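Local coordinates for protein CTP:phosphocholine Cytidylyltransferase (Streptococcus pneumoniae, PDB 1JYK) that catalyses the transfer of a cytidylyl group from CTP to phosphocholine, yielding CDP-choline and pyrophosphate, at residues Lys27-Ala32 and Tyr109-Val114; Tyr61-Leu66 and Ile74-Gly79; Ile169-Lys174 and Met214-Ile219. One frame throughout, in Å; residues are numbered along the deposited sequence.

Contact 1: Lys27-Ala32 and Tyr109-Val114; sequences KAIILA and YSLYLV
Ile29 and Val114 reach toward each other tip to tip, and their meeting shows how a strand can join a short helix and the loop that follows it through a few aliphatic carbons. CD1 of Ile29 lies 4.1 Å from CG2 of Val114, while CG2 of Ile29, on the other branch, is 4.2 Å from that same valine methyl, which therefore faces both arms of the isoleucine. The same Ile29 CD1 also comes within 4.3 Å of CD1 of Leu111. Two residues further along the strand, Leu31 brings CD2 to 4.1 Å from CB of Ser110. The torsion of Ile29 explains its double contact: chi1 of -68° turns both branches to the Val114 side.

Outside this shell, the backbone bond from Val114 N to Leu111 O, 3.0 Å long, keeps the two aliphatic partners of Ile29 close together. Ile77 of the adjoining parallel strand touches Leu31, Ser110 and Val114, and Trp211 lies against Leu111. Helix 108-112 and the loop after it pack in this way on one face of the parallel strands 27-32 and 74-78 of the main alpha/beta sheet. No hydrogen bond crosses between residues 27-32 and 109-114. The chemistry is thus that of a buried, apolar interface, in which dispersion and the exclusion of water do the work and the hydroxyl of Ser110, the polar group at the contact, is hydrogen-bonded to Asn99.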
# COMPACT_ATOMS: atom_id res chain seq x y z
N LYS A 27 3.93 -11.93 -5.33
CA LYS A 27 4.47 -10.73 -5.95
C LYS A 27 4.14 -9.53 -5.09
O LYS A 27 3.64 -9.67 -3.98
CB LYS A 27 3.87 -10.52 -7.35
CG LYS A 27 3.51 -11.81 -8.07
CD LYS A 27 2.49 -11.56 -9.18
CE LYS A 27 1.07 -11.61 -8.65
NZ LYS A 27 0.72 -12.95 -8.08
N ALA A 28 4.43 -8.35 -5.62
CA ALA A 28 4.14 -7.12 -4.88
C ALA A 28 3.72 -6.00 -5.82
O ALA A 28 4.25 -5.85 -6.92
CB ALA A 28 5.37 -6.69 -4.08
N ILE A 29 2.74 -5.22 -5.36
CA ILE A 29 2.22 -4.08 -6.10
C ILE A 29 2.50 -2.87 -5.22
O ILE A 29 2.10 -2.85 -4.05
CB ILE A 29 0.69 -4.20 -6.33
CG1 ILE A 29 0.39 -5.35 -7.29
CG2 ILE A 29 0.13 -2.89 -6.86
CD1 ILE A 29 -1.00 -5.95 -7.12
N ILE A 30 3.20 -1.88 -5.76
CA ILE A 30 3.52 -0.68 -5.00
C ILE A 30 2.74 0.49 -5.60
O ILE A 30 2.85 0.79 -6.80
CB ILE A 30 5.04 -0.37 -5.02
CG1 ILE A 30 5.82 -1.59 -4.52
CG2 ILE A 30 5.35 0.85 -4.16
CD1 ILE A 30 7.33 -1.40 -4.48
N LEU A 31 1.95 1.15 -4.76
CA LEU A 31 1.14 2.28 -5.20
C LEU A 31 1.95 3.57 -5.10
O LEU A 31 2.15 4.10 -4.01
CB LEU A 31 -0.13 2.37 -4.35
CG LEU A 31 -0.97 1.09 -4.26
CD1 LEU A 31 -2.13 1.30 -3.29
CD2 LEU A 31 -1.48 0.71 -5.63
N ALA A 32 2.40 4.07 -6.25
CA ALA A 32 3.21 5.28 -6.28
C ALA A 32 2.79 6.28 -7.37
O ALA A 32 3.63 7.03 -7.87
CB ALA A 32 4.69 4.89 -6.48
N TYR A 109 -8.58 2.98 -8.80
CA TYR A 109 -8.20 2.80 -10.19
C TYR A 109 -6.77 2.31 -10.37
O TYR A 109 -6.45 1.61 -11.33
CB TYR A 109 -8.42 4.11 -10.95
CG TYR A 109 -8.33 3.95 -12.45
CD1 TYR A 109 -9.23 3.14 -13.14
CD2 TYR A 109 -7.30 4.56 -13.16
CE1 TYR A 109 -9.10 2.94 -14.52
CE2 TYR A 109 -7.16 4.37 -14.53
CZ TYR A 109 -8.06 3.56 -15.21
OH TYR A 109 -7.90 3.38 -16.56
N SER A 110 -5.89 2.67 -9.44
CA SER A 110 -4.51 2.22 -9.51
C SER A 110 -4.51 0.70 -9.40
O SER A 110 -3.82 0.00 -10.14
CB SER A 110 -3.70 2.82 -8.38
OG SER A 110 -3.33 4.15 -8.69
N LEU A 111 -5.30 0.17 -8.47
CA LEU A 111 -5.39 -1.27 -8.31
C LEU A 111 -6.19 -1.88 -9.46
O LEU A 111 -5.91 -3.01 -9.87
CB LEU A 111 -6.05 -1.62 -6.97
CG LEU A 111 -6.04 -3.12 -6.62
CD1 LEU A 111 -4.61 -3.66 -6.62
CD2 LEU A 111 -6.67 -3.31 -5.25
N TYR A 112 -7.18 -1.15 -9.98
CA TYR A 112 -7.97 -1.66 -11.10
C TYR A 112 -7.07 -2.05 -12.28
O TYR A 112 -7.23 -3.12 -12.88
CB TYR A 112 -8.98 -0.62 -11.59
CG TYR A 112 -9.78 -1.12 -12.78
CD1 TYR A 112 -10.87 -1.97 -12.60
CD2 TYR A 112 -9.38 -0.82 -14.09
CE1 TYR A 112 -11.55 -2.53 -13.69
CE2 TYR A 112 -10.05 -1.38 -15.19
CZ TYR A 112 -11.13 -2.24 -14.98
OH TYR A 112 -11.79 -2.82 -16.05
N LEU A 113 -6.10 -1.18 -12.58
CA LEU A 113 -5.17 -1.40 -13.68
C LEU A 113 -4.38 -2.71 -13.59
O LEU A 113 -3.92 -3.23 -14.60
CB LEU A 113 -4.21 -0.21 -13.80
CG LEU A 113 -4.90 1.10 -14.19
CD1 LEU A 113 -3.98 2.28 -13.92
CD2 LEU A 113 -5.29 1.04 -15.67
N VAL A 114 -4.22 -3.24 -12.38
CA VAL A 114 -3.48 -4.49 -12.20
C VAL A 114 -4.30 -5.51 -11.42
O VAL A 114 -3.75 -6.41 -10.78
CB VAL A 114 -2.13 -4.26 -11.46
CG1 VAL A 114 -1.18 -3.47 -12.35
CG2 VAL A 114 -2.37 -3.51 -10.15

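Contact 2: Tyr61-Leu66 and Ile74-Gly79; sequences YQIEFL and IIIIVG
Ile74 pushes its CD1 methyl against Leu66, and all the contacts between helix 61-66 and strand 74-78 are of this aliphatic kind. The methyl is 4.0 Å from CB of Leu66 and 4.1 Å from CD1 of the same leucine, so it rests along the side chain near its root as well as at one branch. It also lies 4.2 Å from CG2 of Ile63, one turn back on the helix. Ile74 crosses both helix residues obliquely. Ile63 uses its two branches for different partners: CG2 turns to Ile74, whereas CD1 meets CD1 of Ile76 at 4.0 Å, the two side chains crossing at about a right angle. A chi1 of -73° directs CG2 of Ile63 at Ile74, and chi2 near 164° extends its CD1 to Ile76.

Polar interactions do not cross the interface. The helix bonds within itself, as from Leu66 N to Gln62 O over 3.0 Å, whereas the backbone of the strand bonds to strands 27-32 and 95-98.

The segments run nearly antiparallel, at 161°, with axes 10.9 Å apart. Helix 58-68 links the parallel neighbours 27-32 and 74-78 and packs on their face, as in a beta-alpha-beta crossover, one step of the alternating order of a Rossmann-like nucleotidyltransferase core. Leu66 also touches Ala28, and helix 87-92 adds Tyr92 against Ile63 and Leu88 against Ile76.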
# COMPACT_ATOMS: atom_id res chain seq x y z
N TYR A 61 14.06 1.32 -0.53
CA TYR A 61 14.13 0.56 0.71
C TYR A 61 13.13 -0.59 0.64
O TYR A 61 13.43 -1.71 1.05
CB TYR A 61 13.79 1.44 1.91
CG TYR A 61 14.84 2.46 2.26
CD1 TYR A 61 14.70 3.79 1.87
CD2 TYR A 61 15.96 2.12 3.03
CE1 TYR A 61 15.64 4.76 2.23
CE2 TYR A 61 16.91 3.07 3.40
CZ TYR A 61 16.74 4.39 3.00
OH TYR A 61 17.66 5.35 3.37
N GLN A 62 11.94 -0.30 0.12
CA GLN A 62 10.89 -1.31 0.01
C GLN A 62 11.24 -2.39 -1.01
O GLN A 62 11.12 -3.58 -0.71
CB GLN A 62 9.56 -0.64 -0.38
CG GLN A 62 9.12 0.48 0.57
CD GLN A 62 7.85 1.17 0.10
OE1 GLN A 62 7.54 1.21 -1.10
NE2 GLN A 62 7.10 1.73 1.04
N ILE A 63 11.66 -1.98 -2.20
CA ILE A 63 12.04 -2.92 -3.26
C ILE A 63 13.15 -3.87 -2.79
O ILE A 63 13.10 -5.08 -3.04
CB ILE A 63 12.52 -2.16 -4.53
CG1 ILE A 63 11.33 -1.51 -5.24
CG2 ILE A 63 13.20 -3.12 -5.50
CD1 ILE A 63 11.73 -0.44 -6.25
N GLU A 64 14.15 -3.33 -2.09
CA GLU A 64 15.25 -4.16 -1.61
C GLU A 64 14.80 -5.16 -0.54
O GLU A 64 15.27 -6.30 -0.52
CB GLU A 64 16.39 -3.26 -1.10
CG GLU A 64 17.20 -2.70 -2.25
CD GLU A 64 18.19 -1.63 -1.85
OE1 GLU A 64 18.46 -0.74 -2.69
OE2 GLU A 64 18.70 -1.67 -0.72
N PHE A 65 13.88 -4.74 0.33
CA PHE A 65 13.36 -5.63 1.37
C PHE A 65 12.67 -6.80 0.68
O PHE A 65 12.84 -7.96 1.06
CB PHE A 65 12.33 -4.90 2.23
CG PHE A 65 12.90 -4.31 3.50
CD1 PHE A 65 12.12 -3.48 4.30
CD2 PHE A 65 14.20 -4.58 3.89
CE1 PHE A 65 12.63 -2.93 5.47
CE2 PHE A 65 14.72 -4.04 5.06
CZ PHE A 65 13.93 -3.21 5.85
N LEU A 66 11.89 -6.48 -0.35
CA LEU A 66 11.15 -7.49 -1.10
C LEU A 66 12.05 -8.50 -1.79
O LEU A 66 11.86 -9.71 -1.65
CB LEU A 66 10.28 -6.81 -2.15
CG LEU A 66 9.02 -6.12 -1.62
CD1 LEU A 66 8.54 -5.07 -2.62
CD2 LEU A 66 7.95 -7.17 -1.36
N ILE A 74 7.81 -7.51 -9.04
CA ILE A 74 7.34 -6.25 -8.49
C ILE A 74 6.77 -5.31 -9.55
O ILE A 74 7.41 -5.01 -10.56
CB ILE A 74 8.51 -5.55 -7.74
CG1 ILE A 74 9.01 -6.47 -6.62
CG2 ILE A 74 8.06 -4.19 -7.20
CD1 ILE A 74 10.38 -6.11 -6.12
N ILE A 75 5.54 -4.86 -9.30
CA ILE A 75 4.83 -3.97 -10.20
C ILE A 75 4.61 -2.64 -9.49
O ILE A 75 4.10 -2.60 -8.36
CB ILE A 75 3.45 -4.55 -10.61
CG1 ILE A 75 3.63 -5.94 -11.22
CG2 ILE A 75 2.76 -3.62 -11.61
CD1 ILE A 75 2.32 -6.71 -11.43
N ILE A 76 5.01 -1.54 -10.13
CA ILE A 76 4.84 -0.23 -9.53
C ILE A 76 3.86 0.60 -10.34
O ILE A 76 4.03 0.77 -11.55
CB ILE A 76 6.19 0.52 -9.44
CG1 ILE A 76 7.23 -0.36 -8.75
CG2 ILE A 76 6.01 1.83 -8.69
CD1 ILE A 76 8.59 0.28 -8.63
N ILE A 77 2.82 1.10 -9.68
CA ILE A 77 1.84 1.94 -10.34
C ILE A 77 2.38 3.37 -10.29
O ILE A 77 2.56 3.94 -9.22
CB ILE A 77 0.47 1.90 -9.62
CG1 ILE A 77 0.03 0.45 -9.37
CG2 ILE A 77 -0.56 2.64 -10.46
CD1 ILE A 77 0.12 -0.44 -10.60
N VAL A 78 2.64 3.94 -11.46
CA VAL A 78 3.18 5.30 -11.55
C VAL A 78 2.20 6.22 -12.26
O VAL A 78 1.31 5.77 -12.99
CB VAL A 78 4.55 5.32 -12.29
CG1 VAL A 78 5.55 4.41 -11.59
CG2 VAL A 78 4.38 4.89 -13.76
N GLY A 79 2.37 7.52 -12.05
CA GLY A 79 1.51 8.51 -12.68
C GLY A 79 2.18 9.86 -12.66
O GLY A 79 2.77 10.29 -13.65

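Contact 3: Ile169-Lys174 and Met214-Ile219; sequences IIVDSK and MVKDNI
The side chain of Lys216 leaves the helix with CG opposite the backbone N (chi1 171°) and stays extended through the next two torsions, which lays its methylenes across Ile169; the bend at the last torsion turns NZ toward Asp217. In Ile169, CG1 stands beside the backbone N (chi1 -73°) and chi2 of 160° extends CD1 away from CA toward Val215. The result illustrates how a lysine can serve as an aliphatic rod: its CB is 4.1 Å from CB of Ile169, and CE passes 3.6 Å from the carbonyl O of Ile169. CE also meets CG1 of Val171 at 3.9 Å, the two side chains crossing at about a right angle. Deeper in, CD1 of Ile169 packs at 3.8 Å on CG1 of Val215 and lies 3.9 Å from CA of Lys216.

Nothing polar joins the two segments. NZ of Lys216 is 3.7 Å from OD2 of Asp217, a long salt bridge. Past the helix, Asn218 ND2 donates to Met214 O, a selenomethionine carbonyl, over 3.0 Å, the donor standing above the carbonyl plane. This bond ties the residues following the helix back to its last turn.

The interface joins the end of strand 166-170, half of a two-stranded antiparallel sheet with strand 157-160, to helix 213-216. Trp156 touches Ile169, Val171 and Lys216; Tyr144 of strand 142-149 contacts Ile169 and Val215; and helix 187-201 covers Met214.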
# COMPACT_ATOMS: atom_id res chain seq x y z
N ILE A 169 -14.07 -3.06 9.19
CA ILE A 169 -13.07 -2.02 9.04
C ILE A 169 -13.88 -0.75 9.23
O ILE A 169 -14.87 -0.52 8.53
CB ILE A 169 -12.41 -2.04 7.65
CG1 ILE A 169 -11.47 -3.25 7.54
CG2 ILE A 169 -11.64 -0.74 7.42
CD1 ILE A 169 -11.14 -3.65 6.12
N ILE A 170 -13.48 0.07 10.18
CA ILE A 170 -14.23 1.27 10.48
C ILE A 170 -13.39 2.54 10.43
O ILE A 170 -12.16 2.48 10.37
CB ILE A 170 -14.86 1.16 11.88
CG1 ILE A 170 -13.76 1.03 12.94
CG2 ILE A 170 -15.76 -0.06 11.95
CD1 ILE A 170 -14.25 1.16 14.34
N VAL A 171 -14.07 3.68 10.46
CA VAL A 171 -13.40 4.97 10.42
C VAL A 171 -13.62 5.76 11.71
O VAL A 171 -12.91 6.73 11.98
CB VAL A 171 -13.90 5.82 9.23
CG1 VAL A 171 -14.07 4.95 8.00
CG2 VAL A 171 -15.20 6.50 9.59
N ASP A 172 -14.60 5.34 12.51
CA ASP A 172 -14.94 6.04 13.75
C ASP A 172 -14.03 5.81 14.96
O ASP A 172 -14.44 5.16 15.94
CB ASP A 172 -16.39 5.72 14.14
CG ASP A 172 -16.96 6.73 15.14
OD1 ASP A 172 -16.28 7.74 15.44
OD2 ASP A 172 -18.08 6.50 15.62
N SER A 173 -12.82 6.34 14.91
CA SER A 173 -11.90 6.24 16.03
C SER A 173 -10.70 7.14 15.85
O SER A 173 -10.35 7.52 14.73
CB SER A 173 -11.41 4.80 16.22
OG SER A 173 -10.73 4.69 17.46
N LYS A 174 -10.08 7.51 16.97
CA LYS A 174 -8.90 8.36 16.96
C LYS A 174 -7.69 7.54 17.39
O LYS A 174 -6.57 8.04 17.42
CB LYS A 174 -9.08 9.53 17.93
CG LYS A 174 -10.36 10.32 17.69
CD LYS A 174 -10.10 11.81 17.79
CE LYS A 174 -11.20 12.59 17.10
NZ LYS A 174 -11.00 14.07 17.23
N MSE A 214 -12.78 -1.71 -1.12
CA MSE A 214 -13.29 -2.98 -1.52
C MSE A 214 -13.18 -4.15 -0.64
O MSE A 214 -13.85 -5.16 -0.83
CB MSE A 214 -12.94 -3.14 -2.96
CG MSE A 214 -14.31 -2.88 -3.43
SE MSE A 214 -14.21 -2.79 -5.10
CE MSE A 214 -14.07 -0.75 -5.06
N VAL A 215 -12.44 -3.92 0.43
CA VAL A 215 -12.33 -4.92 1.45
C VAL A 215 -13.32 -4.41 2.50
O VAL A 215 -14.16 -5.17 2.99
CB VAL A 215 -10.92 -4.94 2.03
CG1 VAL A 215 -10.84 -6.01 3.12
CG2 VAL A 215 -9.92 -5.21 0.92
N LYS A 216 -13.25 -3.12 2.81
CA LYS A 216 -14.14 -2.53 3.81
C LYS A 216 -15.62 -2.69 3.50
O LYS A 216 -16.39 -3.10 4.37
CB LYS A 216 -13.84 -1.03 3.97
CG LYS A 216 -14.86 -0.29 4.84
CD LYS A 216 -14.48 1.17 5.01
CE LYS A 216 -15.44 1.90 5.94
NZ LYS A 216 -16.77 2.12 5.30
N ASP A 217 -16.01 -2.38 2.27
CA ASP A 217 -17.41 -2.45 1.86
C ASP A 217 -17.94 -3.85 1.56
O ASP A 217 -19.12 -4.01 1.25
CB ASP A 217 -17.63 -1.53 0.66
CG ASP A 217 -17.36 -0.06 0.98
OD1 ASP A 217 -17.11 0.72 0.04
OD2 ASP A 217 -17.40 0.32 2.17
N ASN A 218 -17.09 -4.87 1.66
CA ASN A 218 -17.50 -6.25 1.39
C ASN A 218 -16.86 -7.19 2.40
O ASN A 218 -16.78 -8.39 2.17
CB ASN A 218 -17.06 -6.66 -0.03
CG ASN A 218 -17.60 -5.74 -1.11
OD1 ASN A 218 -18.74 -5.88 -1.55
ND2 ASN A 218 -16.78 -4.78 -1.54
N ILE A 219 -16.41 -6.63 3.52
CA ILE A 219 -15.72 -7.40 4.55
C ILE A 219 -16.41 -8.71 4.96
O ILE A 219 -15.75 -9.72 5.21
CB ILE A 219 -15.47 -6.52 5.80
CG1 ILE A 219 -14.50 -7.21 6.75
CG2 ILE A 219 -16.79 -6.20 6.49
CD1 ILE A 219 -13.22 -7.68 6.09

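Contacts 1 and 2 share one sheet, their centres 10 Å apart, because strands 27-32 and 74-78 are parallel neighbours in it. Contact 2 is nested in the chain between the segments of contact 1, and probable backbone hydrogen bonds join Ala28 and Ile30 to Ile75. Their side chains diverge: Ile29 and Leu31 serve contact 1, whereas Ile74 and Ile76 meet helix 58-68 on the other face, so the sheet is covered from both sides. Contact 3 follows both in the chain, centred about 20 Å from contact 1 and 26 Å from contact 2, across the chain's centre from the latter. It sits at the hairpin 157-160/166-170, which packs against strand 142-149 of the same main sheet.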